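Local coordinates for GH26A (Muricauda sp. MAR_2010_75, PDB 6Q75), which probably hydrolyses beta-linked polysaccharides such as mannans, as a glycoside hydrolase with a beta/alpha barrel, at residues K84-E89 / A157-K162; K93-K98 / A103-M108; Q151-V156 / D203-H208; L171-H176 / W295-S300. All blocks are in the same frame, centred on the assembly; numbering follows the deposited sequence.

Interaction 1: residues K84-E89 / A157-K162; sequences KDNPGE and AVHLKK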
loop_
_atom_site.group_PDB
_atom_site.type_symbol
_atom_site.label_atom_id
_atom_site.label_comp_id
_atom_site.label_asym_id
_atom_site.label_seq_id
_atom_site.Cartn_x
_atom_site.Cartn_y
_atom_site.Cartn_z
ATOM N N LYS A 84 18.850 12.253 -4.067
ATOM C CA LYS A 84 18.983 13.458 -4.885
ATOM C C LYS A 84 17.890 13.530 -5.944
ATOM O O LYS A 84 17.225 14.561 -6.097
ATOM C CB LYS A 84 20.367 13.512 -5.533
ATOM C CG LYS A 84 20.541 14.675 -6.518
ATOM C CD LYS A 84 21.907 14.651 -7.205
ATOM N N ASP A 85 17.673 12.437 -6.667
ATOM C CA ASP A 85 16.842 12.440 -7.863
ATOM C C ASP A 85 15.429 11.927 -7.587
ATOM O O ASP A 85 15.215 11.063 -6.732
ATOM C CB ASP A 85 17.488 11.593 -8.962
ATOM C CG ASP A 85 18.842 12.132 -9.394
ATOM O OD1 ASP A 85 18.913 13.313 -9.792
ATOM O OD2 ASP A 85 19.833 11.369 -9.341
ATOM N N ASN A 86 14.461 12.499 -8.306
ATOM C CA ASN A 86 13.105 11.969 -8.363
ATOM C C ASN A 86 13.132 10.498 -8.792
ATOM O O ASN A 86 13.615 10.192 -9.895
ATOM C CB ASN A 86 12.272 12.788 -9.355
ATOM C CG ASN A 86 10.789 12.464 -9.289
ATOM O OD1 ASN A 86 10.387 11.335 -9.025
ATOM N ND2 ASN A 86 9.964 13.469 -9.550
ATOM N N PRO A 87 12.621 9.573 -7.972
ATOM C CA PRO A 87 12.678 8.143 -8.320
ATOM C C PRO A 87 11.599 7.682 -9.291
ATOM O O PRO A 87 11.614 6.520 -9.694
ATOM C CB PRO A 87 12.486 7.464 -6.958
ATOM C CG PRO A 87 11.571 8.392 -6.231
ATOM C CD PRO A 87 12.007 9.791 -6.647
ATOM N N GLY A 88 10.700 8.564 -9.728
ATOM C CA GLY A 88 9.510 8.109 -10.429
ATOM C C GLY A 88 9.801 7.392 -11.736
ATOM O O GLY A 88 9.177 6.371 -12.037
ATOM N N GLU A 89 10.707 7.939 -12.560
ATOM C CA GLU A 89 10.982 7.302 -13.850
ATOM C C GLU A 89 11.550 5.892 -13.673
ATOM O O GLU A 89 11.173 4.960 -14.397
ATOM C CB GLU A 89 11.914 8.184 -14.675
ATOM C CG GLU A 89 11.146 9.312 -15.358
ATOM C CD GLU A 89 11.972 10.094 -16.371
ATOM O OE1 GLU A 89 12.245 11.290 -16.117
ATOM O OE2 GLU A 89 12.331 9.527 -17.430
ATOM N N ALA A 157 1.788 12.024 -9.617
ATOM C CA ALA A 157 0.705 11.817 -10.574
ATOM C C ALA A 157 1.230 11.648 -11.996
ATOM O O ALA A 157 0.661 10.888 -12.788
ATOM C CB ALA A 157 -0.285 12.992 -10.511
ATOM N N VAL A 158 2.293 12.367 -12.354
ATOM C CA VAL A 158 2.806 12.259 -13.717
ATOM C C VAL A 158 3.268 10.835 -14.010
ATOM O O VAL A 158 3.171 10.356 -15.147
ATOM C CB VAL A 158 3.938 13.275 -13.951
ATOM C CG1 VAL A 158 3.390 14.684 -13.916
ATOM C CG2 VAL A 158 5.021 13.116 -12.926
ATOM N N HIS A 159 3.761 10.141 -12.997
ATOM C CA HIS A 159 4.222 8.770 -13.192
ATOM C C HIS A 159 3.055 7.790 -13.157
ATOM O O HIS A 159 3.021 6.833 -13.940
ATOM C CB HIS A 159 5.284 8.452 -12.131
ATOM C CG HIS A 159 6.449 9.394 -12.177
ATOM N ND1 HIS A 159 7.227 9.559 -13.306
ATOM C CD2 HIS A 159 6.900 10.304 -11.276
ATOM C CE1 HIS A 159 8.133 10.495 -13.084
ATOM N NE2 HIS A 159 7.952 10.969 -11.864
ATOM N N LEU A 160 2.067 8.028 -12.293
ATOM C CA LEU A 160 0.861 7.205 -12.351
ATOM C C LEU A 160 0.182 7.317 -13.711
ATOM O O LEU A 160 -0.372 6.332 -14.219
ATOM C CB LEU A 160 -0.098 7.611 -11.232
ATOM C CG LEU A 160 0.433 7.359 -9.813
ATOM C CD1 LEU A 160 -0.510 7.906 -8.752
ATOM C CD2 LEU A 160 0.724 5.856 -9.537
ATOM N N LYS A 161 0.268 8.496 -14.344
ATOM C CA LYS A 161 -0.358 8.682 -15.645
ATOM C C LYS A 161 0.405 7.938 -16.729
ATOM O O LYS A 161 -0.200 7.408 -17.664
ATOM C CB LYS A 161 -0.390 10.177 -15.984
ATOM C CG LYS A 161 -1.587 10.943 -15.494
ATOM C CD LYS A 161 -1.316 12.450 -15.694
ATOM C CE LYS A 161 -2.577 13.293 -15.635
ATOM N NZ LYS A 161 -2.253 14.750 -15.826
ATOM N N LYS A 162 1.727 7.852 -16.603
ATOM C CA LYS A 162 2.486 7.024 -17.532
ATOM C C LYS A 162 2.118 5.549 -17.367
ATOM O O LYS A 162 2.006 4.808 -18.355
ATOM C CB LYS A 162 3.980 7.250 -17.314
ATOM C CG LYS A 162 4.870 6.436 -18.223
#

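Interaction 2: residues K93-K98 / A103-M108; sequences KEAIDK and AIVTLM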
loop_
_atom_site.group_PDB
_atom_site.type_symbol
_atom_site.label_atom_id
_atom_site.label_comp_id
_atom_site.label_asym_id
_atom_site.label_seq_id
_atom_site.Cartn_x
_atom_site.Cartn_y
_atom_site.Cartn_z
ATOM N N LYS A 93 9.595 2.422 -14.969
ATOM C CA LYS A 93 10.208 1.494 -15.912
ATOM C C LYS A 93 10.208 0.082 -15.360
ATOM O O LYS A 93 9.952 -0.878 -16.094
ATOM C CB LYS A 93 11.639 1.916 -16.236
ATOM C CG LYS A 93 12.280 1.104 -17.368
ATOM N N GLU A 94 10.479 -0.068 -14.074
ATOM C CA GLU A 94 10.485 -1.425 -13.544
ATOM C C GLU A 94 9.069 -1.938 -13.305
ATOM O O GLU A 94 8.822 -3.137 -13.480
ATOM C CB GLU A 94 11.341 -1.498 -12.275
ATOM C CG GLU A 94 11.416 -2.919 -11.713
ATOM C CD GLU A 94 12.317 -3.831 -12.540
ATOM O OE1 GLU A 94 12.947 -3.351 -13.505
ATOM O OE2 GLU A 94 12.408 -5.040 -12.223
ATOM N N ALA A 95 8.124 -1.055 -12.953
ATOM C CA ALA A 95 6.740 -1.500 -12.790
ATOM C C ALA A 95 6.173 -2.010 -14.109
ATOM O O ALA A 95 5.457 -3.017 -14.135
ATOM C CB ALA A 95 5.864 -0.369 -12.252
ATOM N N ILE A 96 6.454 -1.306 -15.216
ATOM C CA ILE A 96 5.969 -1.787 -16.509
ATOM C C ILE A 96 6.617 -3.118 -16.855
ATOM O O ILE A 96 5.942 -4.050 -17.312
ATOM C CB ILE A 96 6.198 -0.736 -17.603
ATOM C CG1 ILE A 96 5.225 0.428 -17.416
ATOM C CG2 ILE A 96 6.015 -1.337 -18.980
ATOM C CD1 ILE A 96 5.677 1.730 -18.110
ATOM N N ASP A 97 7.931 -3.240 -16.634
ATOM C CA ASP A 97 8.582 -4.525 -16.885
ATOM C C ASP A 97 7.972 -5.633 -16.034
ATOM O O ASP A 97 7.711 -6.727 -16.544
ATOM C CB ASP A 97 10.095 -4.465 -16.610
ATOM C CG ASP A 97 10.892 -3.777 -17.731
ATOM O OD1 ASP A 97 10.308 -3.431 -18.782
ATOM O OD2 ASP A 97 12.131 -3.640 -17.571
ATOM N N LYS A 98 7.741 -5.378 -14.732
ATOM C CA LYS A 98 7.190 -6.422 -13.867
ATOM C C LYS A 98 5.773 -6.794 -14.280
ATOM O O LYS A 98 5.431 -7.981 -14.336
ATOM C CB LYS A 98 7.241 -5.981 -12.405
ATOM C CG LYS A 98 8.627 -6.098 -11.812
ATOM C CD LYS A 98 8.950 -7.557 -11.492
ATOM C CE LYS A 98 10.428 -7.768 -11.242
ATOM N NZ LYS A 98 11.227 -7.789 -12.488
ATOM N N ALA A 103 3.477 -9.886 -13.066
ATOM C CA ALA A 103 3.303 -9.554 -11.661
ATOM C C ALA A 103 2.160 -8.561 -11.469
ATOM O O ALA A 103 1.770 -7.823 -12.384
ATOM C CB ALA A 103 4.586 -8.944 -11.085
ATOM N N ILE A 104 1.615 -8.558 -10.265
ATOM C CA ILE A 104 0.624 -7.564 -9.851
ATOM C C ILE A 104 1.376 -6.451 -9.134
ATOM O O ILE A 104 2.233 -6.728 -8.292
ATOM C CB ILE A 104 -0.456 -8.202 -8.959
ATOM C CG1 ILE A 104 -1.285 -9.221 -9.769
ATOM C CG2 ILE A 104 -1.371 -7.156 -8.354
ATOM C CD1 ILE A 104 -2.105 -10.170 -8.895
ATOM N N VAL A 105 1.105 -5.185 -9.496
ATOM C CA VAL A 105 1.937 -4.061 -9.055
ATOM C C VAL A 105 1.264 -3.330 -7.903
ATOM O O VAL A 105 0.093 -2.944 -8.003
ATOM C CB VAL A 105 2.196 -3.076 -10.211
ATOM C CG1 VAL A 105 2.802 -1.741 -9.670
ATOM C CG2 VAL A 105 3.061 -3.705 -11.258
ATOM N N THR A 106 2.015 -3.083 -6.819
ATOM C CA THR A 106 1.539 -2.200 -5.760
ATOM C C THR A 106 2.559 -1.090 -5.511
ATOM O O THR A 106 3.769 -1.312 -5.588
ATOM C CB THR A 106 1.225 -2.971 -4.437
ATOM O OG1 THR A 106 0.678 -2.051 -3.483
ATOM C CG2 THR A 106 2.461 -3.680 -3.840
ATOM N N LEU A 107 2.061 0.127 -5.278
ATOM C CA LEU A 107 2.923 1.286 -5.048
ATOM C C LEU A 107 2.427 2.064 -3.837
ATOM O O LEU A 107 1.215 2.197 -3.622
ATOM C CB LEU A 107 2.957 2.209 -6.290
ATOM C CG LEU A 107 3.564 1.510 -7.517
ATOM C CD1 LEU A 107 3.376 2.384 -8.774
ATOM C CD2 LEU A 107 5.050 1.188 -7.291
ATOM N N MET A 108 3.374 2.536 -3.026
ATOM C CA MET A 108 3.117 3.392 -1.877
ATOM C C MET A 108 3.901 4.697 -2.044
ATOM O O MET A 108 4.559 4.926 -3.069
ATOM C CB MET A 108 3.497 2.684 -0.570
ATOM C CG MET A 108 4.991 2.379 -0.488
ATOM S SD MET A 108 5.417 1.302 0.897
ATOM C CE MET A 108 4.789 2.263 2.282
#

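Interaction 3: residues Q151-V156 / D203-H208; sequences QQVDQV and DRLVNH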
loop_
_atom_site.group_PDB
_atom_site.type_symbol
_atom_site.label_atom_id
_atom_site.label_comp_id
_atom_site.label_asym_id
_atom_site.label_seq_id
_atom_site.Cartn_x
_atom_site.Cartn_y
_atom_site.Cartn_z
ATOM N N GLN A 151 1.566 20.515 -5.671
ATOM C CA GLN A 151 2.754 20.305 -6.495
ATOM C C GLN A 151 3.447 18.994 -6.146
ATOM O O GLN A 151 3.979 18.315 -7.030
ATOM C CB GLN A 151 3.730 21.467 -6.336
ATOM C CG GLN A 151 3.177 22.772 -6.821
ATOM C CD GLN A 151 4.095 23.929 -6.493
ATOM O OE1 GLN A 151 5.108 23.758 -5.804
ATOM N NE2 GLN A 151 3.753 25.109 -6.986
ATOM N N GLN A 152 3.477 18.642 -4.867
ATOM C CA GLN A 152 4.072 17.367 -4.472
ATOM C C GLN A 152 3.251 16.193 -4.983
ATOM O O GLN A 152 3.810 15.174 -5.406
ATOM C CB GLN A 152 4.204 17.305 -2.955
ATOM C CG GLN A 152 5.223 18.290 -2.419
ATOM C CD GLN A 152 5.139 18.453 -0.913
ATOM O OE1 GLN A 152 4.161 18.048 -0.282
ATOM N NE2 GLN A 152 6.157 19.071 -0.333
ATOM N N VAL A 153 1.926 16.305 -4.929
ATOM C CA VAL A 153 1.067 15.270 -5.513
ATOM C C VAL A 153 1.335 15.138 -7.005
ATOM O O VAL A 153 1.397 14.028 -7.544
ATOM C CB VAL A 153 -0.415 15.580 -5.230
ATOM C CG1 VAL A 153 -1.358 14.682 -6.063
ATOM C CG2 VAL A 153 -0.704 15.434 -3.757
ATOM N N ASP A 154 1.486 16.267 -7.702
ATOM C CA ASP A 154 1.657 16.210 -9.150
ATOM C C ASP A 154 2.975 15.549 -9.547
ATOM O O ASP A 154 3.066 14.960 -10.633
ATOM C CB ASP A 154 1.557 17.623 -9.746
ATOM C CG ASP A 154 0.149 18.213 -9.658
ATOM O OD1 ASP A 154 -0.785 17.528 -9.211
ATOM O OD2 ASP A 154 -0.038 19.384 -10.037
ATOM N N GLN A 155 3.996 15.611 -8.685
ATOM C CA GLN A 155 5.269 14.946 -8.969
ATOM C C GLN A 155 5.150 13.426 -8.953
ATOM O O GLN A 155 6.044 12.737 -9.451
ATOM C CB GLN A 155 6.347 15.375 -7.970
ATOM C CG GLN A 155 6.899 16.769 -8.232
ATOM C CD GLN A 155 7.850 17.249 -7.139
ATOM O OE1 GLN A 155 7.671 16.934 -5.958
ATOM N NE2 GLN A 155 8.848 18.048 -7.530
ATOM N N VAL A 156 4.109 12.883 -8.338
ATOM C CA VAL A 156 3.835 11.454 -8.427
ATOM C C VAL A 156 2.790 11.153 -9.497
ATOM O O VAL A 156 2.887 10.146 -10.202
ATOM C CB VAL A 156 3.403 10.919 -7.047
ATOM C CG1 VAL A 156 2.989 9.450 -7.143
ATOM C CG2 VAL A 156 4.547 11.073 -6.069
ATOM N N ASP A 203 -9.711 13.208 -4.912
ATOM C CA ASP A 203 -10.195 14.179 -5.887
ATOM C C ASP A 203 -9.086 14.589 -6.851
ATOM O O ASP A 203 -9.318 14.697 -8.063
ATOM C CB ASP A 203 -10.783 15.394 -5.159
ATOM C CG ASP A 203 -11.304 16.469 -6.111
ATOM O OD1 ASP A 203 -12.295 16.227 -6.842
ATOM O OD2 ASP A 203 -10.718 17.570 -6.109
ATOM N N ARG A 204 -7.880 14.854 -6.346
ATOM C CA ARG A 204 -6.850 15.330 -7.263
ATOM C C ARG A 204 -6.431 14.236 -8.234
ATOM O O ARG A 204 -6.237 14.481 -9.419
ATOM C CB ARG A 204 -5.630 15.853 -6.505
ATOM C CG ARG A 204 -4.606 16.462 -7.487
ATOM C CD ARG A 204 -3.733 17.574 -6.909
ATOM N NE ARG A 204 -3.066 18.327 -7.982
ATOM C CZ ARG A 204 -3.544 19.438 -8.543
ATOM N NH1 ARG A 204 -4.696 19.958 -8.134
ATOM N NH2 ARG A 204 -2.867 20.046 -9.512
ATOM N N LEU A 205 -6.274 13.010 -7.756
ATOM C CA LEU A 205 -5.791 11.975 -8.662
ATOM C C LEU A 205 -6.874 11.505 -9.627
ATOM O O LEU A 205 -6.632 11.389 -10.834
ATOM C CB LEU A 205 -5.253 10.819 -7.838
ATOM C CG LEU A 205 -3.981 11.145 -7.062
ATOM C CD1 LEU A 205 -3.469 9.821 -6.438
ATOM C CD2 LEU A 205 -2.912 11.729 -7.960
ATOM N N VAL A 206 -8.078 11.251 -9.120
ATOM C CA VAL A 206 -9.126 10.676 -9.969
ATOM C C VAL A 206 -9.792 11.746 -10.825
ATOM O O VAL A 206 -10.053 11.546 -12.016
ATOM C CB VAL A 206 -10.157 9.940 -9.097
ATOM C CG1 VAL A 206 -11.350 9.449 -9.950
ATOM C CG2 VAL A 206 -9.480 8.788 -8.310
ATOM N N ASN A 207 -10.113 12.884 -10.237
ATOM C CA ASN A 207 -10.877 13.862 -11.000
ATOM C C ASN A 207 -9.985 14.849 -11.734
ATOM O O ASN A 207 -10.243 15.162 -12.899
ATOM C CB ASN A 207 -11.842 14.597 -10.078
ATOM C CG ASN A 207 -12.872 13.677 -9.488
ATOM O OD1 ASN A 207 -13.373 12.774 -10.166
ATOM N ND2 ASN A 207 -13.196 13.886 -8.221
ATOM N N HIS A 208 -8.945 15.374 -11.088
ATOM C CA HIS A 208 -8.120 16.342 -11.797
ATOM C C HIS A 208 -7.240 15.647 -12.817
ATOM O O HIS A 208 -7.204 16.033 -13.987
ATOM C CB HIS A 208 -7.264 17.128 -10.813
ATOM C CG HIS A 208 -6.303 18.062 -11.470
ATOM N ND1 HIS A 208 -6.703 19.248 -12.050
ATOM C CD2 HIS A 208 -4.965 17.983 -11.659
ATOM C CE1 HIS A 208 -5.652 19.861 -12.560
ATOM N NE2 HIS A 208 -4.585 19.117 -12.340
HETATM O O HOH W 1 -1.655 19.589 -12.983
#

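Interaction 4: residues L171-H176 / W295-S300; sequences LWRPYH and WFMVWS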
loop_
_atom_site.group_PDB
_atom_site.type_symbol
_atom_site.label_atom_id
_atom_site.label_comp_id
_atom_site.label_asym_id
_atom_site.label_seq_id
_atom_site.Cartn_x
_atom_site.Cartn_y
_atom_site.Cartn_z
ATOM N N LEU A 171 -2.214 -1.311 -7.297
ATOM C CA LEU A 171 -2.703 -1.315 -5.925
ATOM C C LEU A 171 -2.058 -0.132 -5.206
ATOM O O LEU A 171 -0.903 -0.207 -4.768
ATOM C CB LEU A 171 -2.354 -2.641 -5.232
ATOM C CG LEU A 171 -3.019 -3.852 -5.892
ATOM C CD1 LEU A 171 -2.395 -5.155 -5.340
ATOM C CD2 LEU A 171 -4.540 -3.868 -5.656
ATOM N N TRP A 172 -2.792 0.985 -5.100
ATOM C CA TRP A 172 -2.246 2.264 -4.657
ATOM C C TRP A 172 -2.518 2.444 -3.165
ATOM O O TRP A 172 -3.676 2.391 -2.745
ATOM C CB TRP A 172 -2.910 3.369 -5.495
ATOM C CG TRP A 172 -2.674 4.769 -5.101
ATOM C CD1 TRP A 172 -3.628 5.706 -4.803
ATOM C CD2 TRP A 172 -1.410 5.438 -5.008
ATOM N NE1 TRP A 172 -3.034 6.914 -4.501
ATOM C CE2 TRP A 172 -1.676 6.783 -4.636
ATOM C CE3 TRP A 172 -0.079 5.033 -5.200
ATOM C CZ2 TRP A 172 -0.668 7.727 -4.441
ATOM C CZ3 TRP A 172 0.934 5.967 -4.984
ATOM C CH2 TRP A 172 0.623 7.316 -4.634
ATOM N N ARG A 173 -1.448 2.597 -2.343
ATOM C CA ARG A 173 -1.573 2.628 -0.883
ATOM C C ARG A 173 -0.955 3.918 -0.340
ATOM O O ARG A 173 0.166 3.923 0.178
ATOM C CB ARG A 173 -0.947 1.376 -0.232
ATOM C CG ARG A 173 -0.963 0.115 -1.122
ATOM C CD ARG A 173 -0.627 -1.134 -0.292
ATOM N NE ARG A 173 0.519 -0.899 0.601
ATOM C CZ ARG A 173 1.788 -0.905 0.195
ATOM N NH1 ARG A 173 2.759 -0.665 1.070
ATOM N NH2 ARG A 173 2.093 -1.124 -1.088
ATOM N N PRO A 174 -1.637 5.056 -0.504
ATOM C CA PRO A 174 -1.110 6.326 0.006
ATOM C C PRO A 174 -1.360 6.545 1.501
ATOM O O PRO A 174 -2.341 6.070 2.079
ATOM C CB PRO A 174 -1.880 7.361 -0.833
ATOM C CG PRO A 174 -3.279 6.700 -0.974
ATOM C CD PRO A 174 -2.982 5.167 -1.074
ATOM N N TYR A 175 -0.474 7.334 2.112
ATOM C CA TYR A 175 -0.640 7.819 3.488
ATOM C C TYR A 175 -0.937 6.654 4.439
ATOM O O TYR A 175 -1.892 6.675 5.219
ATOM C CB TYR A 175 -1.727 8.871 3.580
ATOM C CG TYR A 175 -1.436 10.123 2.769
ATOM C CD1 TYR A 175 -0.236 10.833 2.931
ATOM C CD2 TYR A 175 -2.360 10.603 1.853
ATOM C CE1 TYR A 175 0.033 11.993 2.183
ATOM C CE2 TYR A 175 -2.103 11.778 1.113
ATOM C CZ TYR A 175 -0.906 12.449 1.282
ATOM O OH TYR A 175 -0.650 13.597 0.541
ATOM N N HIS A 176 -0.112 5.628 4.331
ATOM C CA HIS A 176 -0.303 4.376 5.044
ATOM C C HIS A 176 0.006 4.534 6.539
ATOM O O HIS A 176 0.634 5.501 6.981
ATOM C CB HIS A 176 0.600 3.298 4.442
ATOM C CG HIS A 176 2.047 3.662 4.532
ATOM N ND1 HIS A 176 2.575 4.747 3.874
ATOM C CD2 HIS A 176 3.053 3.140 5.268
ATOM C CE1 HIS A 176 3.860 4.859 4.168
ATOM N NE2 HIS A 176 4.177 3.884 5.007
ATOM N N TRP A 295 -3.551 -10.710 0.126
ATOM C CA TRP A 295 -2.135 -10.793 -0.196
ATOM C C TRP A 295 -1.361 -10.441 1.059
ATOM O O TRP A 295 -1.920 -9.952 2.044
ATOM C CB TRP A 295 -1.725 -9.896 -1.400
ATOM C CG TRP A 295 -1.637 -8.417 -1.139
ATOM C CD1 TRP A 295 -0.586 -7.723 -0.557
ATOM C CD2 TRP A 295 -2.620 -7.430 -1.500
ATOM N NE1 TRP A 295 -0.886 -6.362 -0.530
ATOM C CE2 TRP A 295 -2.127 -6.169 -1.091
ATOM C CE3 TRP A 295 -3.876 -7.497 -2.117
ATOM C CZ2 TRP A 295 -2.849 -4.970 -1.289
ATOM C CZ3 TRP A 295 -4.608 -6.300 -2.293
ATOM C CH2 TRP A 295 -4.076 -5.059 -1.889
ATOM N N PHE A 296 -0.073 -10.762 1.038
ATOM C CA PHE A 296 0.870 -10.239 2.011
ATOM C C PHE A 296 2.015 -9.626 1.231
ATOM O O PHE A 296 2.276 -10.037 0.101
ATOM C CB PHE A 296 1.375 -11.345 2.970
ATOM C CG PHE A 296 2.149 -12.441 2.296
ATOM C CD1 PHE A 296 3.482 -12.263 1.911
ATOM C CD2 PHE A 296 1.578 -13.696 2.122
ATOM C CE1 PHE A 296 4.214 -13.310 1.325
ATOM C CE2 PHE A 296 2.297 -14.737 1.528
ATOM C CZ PHE A 296 3.619 -14.548 1.138
ATOM N N MET A 297 2.708 -8.645 1.834
ATOM C CA MET A 297 3.871 -8.042 1.188
ATOM C C MET A 297 4.992 -7.930 2.212
ATOM O O MET A 297 4.914 -7.106 3.124
ATOM C CB MET A 297 3.535 -6.652 0.609
ATOM C CG MET A 297 4.680 -6.159 -0.254
ATOM S SD MET A 297 4.542 -4.451 -0.823
ATOM C CE MET A 297 4.588 -3.563 0.739
ATOM N N VAL A 298 6.026 -8.767 2.074
ATOM C CA VAL A 298 7.155 -8.710 2.995
ATOM C C VAL A 298 7.981 -7.457 2.748
ATOM O O VAL A 298 8.184 -7.033 1.598
ATOM C CB VAL A 298 8.007 -9.981 2.867
ATOM C CG1 VAL A 298 9.215 -9.900 3.779
ATOM C CG2 VAL A 298 7.173 -11.164 3.227
ATOM N N TRP A 299 8.439 -6.838 3.831
ATOM C CA TRP A 299 9.154 -5.565 3.744
ATOM C C TRP A 299 10.625 -5.816 3.439
ATOM O O TRP A 299 11.390 -6.167 4.329
ATOM C CB TRP A 299 9.013 -4.787 5.044
ATOM C CG TRP A 299 9.577 -3.390 4.891
ATOM C CD1 TRP A 299 10.796 -2.945 5.300
ATOM C CD2 TRP A 299 8.954 -2.293 4.205
ATOM N NE1 TRP A 299 10.952 -1.615 4.963
ATOM C CE2 TRP A 299 9.837 -1.197 4.282
ATOM C CE3 TRP A 299 7.717 -2.121 3.568
ATOM C CZ2 TRP A 299 9.532 0.058 3.719
ATOM C CZ3 TRP A 299 7.419 -0.886 3.019
ATOM C CH2 TRP A 299 8.325 0.188 3.096
ATOM N N SER A 300 11.035 -5.593 2.192
ATOM C CA SER A 300 12.453 -5.670 1.826
ATOM C C SER A 300 13.228 -6.803 2.483
ATOM O O SER A 300 12.890 -7.969 2.277
ATOM C CB SER A 300 13.119 -4.334 2.114
ATOM O OG SER A 300 12.484 -3.349 1.269
#

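Interaction 1: residues K84-E89 / A157-K162
G88 lies flat against the imidazole of H159, a compact case of a glycine letting one helix's backbone reach a ring carried by another. G88 CA stands over one face, 3.5 Å from the centroid of the H159 ring and 12° off the ring normal, a CH-pi contact. The peptide continues across the same face, with E89 N 3.7 Å from H159 CE1. V158 CG2 covers the opposite face from within the ring's own helix, and F79 and V92 also touch H159. This is the tight half. Toward solvent the fit slackens: E89 brings only CG to 4.0 Å from H159 CE1, while its extended chain carries the carboxylate to the exposed side. N86 comes from the opposite direction, amide and ring planes 80° apart, with ND2 in plane at the ring's edge and OD1 oblique, 3.8 Å from H159 NE2. N86 OD1 is engaged elsewhere, accepting from G88 N at 2.9 Å in a capping bond fixing the first turn of helix 88-100. With no hydrogen bond between the segments, the junction rests on dispersion and the CH-pi contact, and the positive end of the helix dipole beneath the imidazole would tend to favour its neutral form.

Interaction 2: residues K93-K98 / A103-M108
A95 sets its methyl against V105, CB lying 4.2 Å from V105 CG1, in the hydrophobic layer between helix 88-100 and strand 104-108. V105 shares its two branches between different partners. CG1 is anti to the backbone N (chi1 167°) and faces the methyl, whereas V105 CG2 comes to 3.8 Å from A95 O, over the helix backbone. One turn further along, K98 and A103 repeat the pairing, but here the backbone joins in: A103 N donates to K98 O at 3.0 Å, a fairly straight bond (164°) whose donor is tilted out of the carbonyl plane. The methyl of A103 rests beside the same acceptor, CB being 3.5 Å from K98 O, and meets the K98 side chain at its CB. Beyond that point the lysine turns off. Bends at chi2 and chi4 fold the chain back along its own helix, where K98 NZ forms a salt bridge with E94 OE2 at 3.0 Å and a further one with E101. E94 OE2 is also hydrogen-bonded to S58. W75 and L163 pack on A95 and help close this layer. Helix and strand are successive parts of the beta-alpha-beta unit that runs from strand 74-78 through helix 88-100 to strand 104-108, the repeating element of a beta/alpha barrel. Chemically the contact divides its labour: small apolar groups permit close approach, one backbone bond fixes the helix's exit, and the lysine's charge is probably balanced by E94 and E101, to one side of the apolar interface.

Interaction 3: residues Q151-V156 / D203-H208
V153 and R204 mark the closest backbone approach, their CA atoms 8.1 Å apart, where short segments of helices 144-165 and 194-208 cross at 59° with their axes 10.9 Å from each other. R204 sends its chain outward extended, CG anti to the backbone N, and grips D154 side-on. R204 NE donates to D154 OD1 at 2.7 Å, and R204 NH2 to D154 OD2 at 3.0 Å, with a weaker second bond to OD1; carboxylate and guanidinium are nearly coplanar, 25° apart. H209 supplies OD1 with another donor. Over one face of the guanidinium lies H208, its CD2 off-centre, and a water joins H208 NE2 to D154 OD2, the latter bond weak. At the edge of the guanidinium, near its plane, V153 CG1 lies 3.8 Å from R204 CD and likewise 3.8 Å from L205 CD2. A leucine in place of R204 would probably cost D154 its two-pronged partner, leaving the carboxylate to H209 and a weakly bound water and less fixed in rotation. The arginine's CD packs on V153 while its guanidinium pairs with D154 where the contact is partly exposed; the bidentate salt bridge is likely to restrain how the helices turn against each other.

Interaction 4: residues L171-H176 / W295-S300
L171 and W295 supply the apolar part of this contact, coming from opposite directions off strands whose CA atoms are 11.1 Å apart at these residues. L171 CD1 sits over one face of the indole, 3.9 Å from the centroid of the W295 six-membered ring and 14° off the normal, a CH-pi contact; its nearest atom is W295 CH2. With CG between the backbone N and the carbonyl carbon (chi1 75°), the indole presents that face to the leucine methyl. Replacing W295 with alanine is likely to leave L171 without its aromatic face and open a gap between the strands. The second contact is mixed: the methyl of M297 touches the guanidinium of R173 obliquely, CE being 3.4 Å from R173 NH1. No hydrogen bond passes between the segments, and the arginine is held from other strands, NE bonding to N219 and NH2 to T106. Nearby, H176 binds a Tris, probably from the crystallisation liquor. Strands 170-173 and 293-299 are fourth and eighth in the eight-stranded ring, so these side chains line the barrel interior, near the Tris site that probably marks the active-site pocket, as in the (beta/alpha)8 fold of clan A glycoside hydrolases.

Followed from the N terminus, interaction 1 closes a loop that brings the start of helix 88-100 to helix 144-165. Interaction 2 falls wholly within that loop and ties the same helix 88-100 to the strand after it. Interaction 3 begins before interaction 1 has closed, so the two cross; both draw on helix 144-165, and A157 meets L205 between them. Interaction 4 opens before interaction 3 closes, crosses it in turn, and spans the barrel, whereas interactions 1 and 2 are complete before it starts. Neighbouring strands link interactions 2 and 4 through V105 O and L171 N. Interactions 1 and 3 join outer helices, interaction 2 ties helix to sheet, and interaction 4 packs the barrel interior.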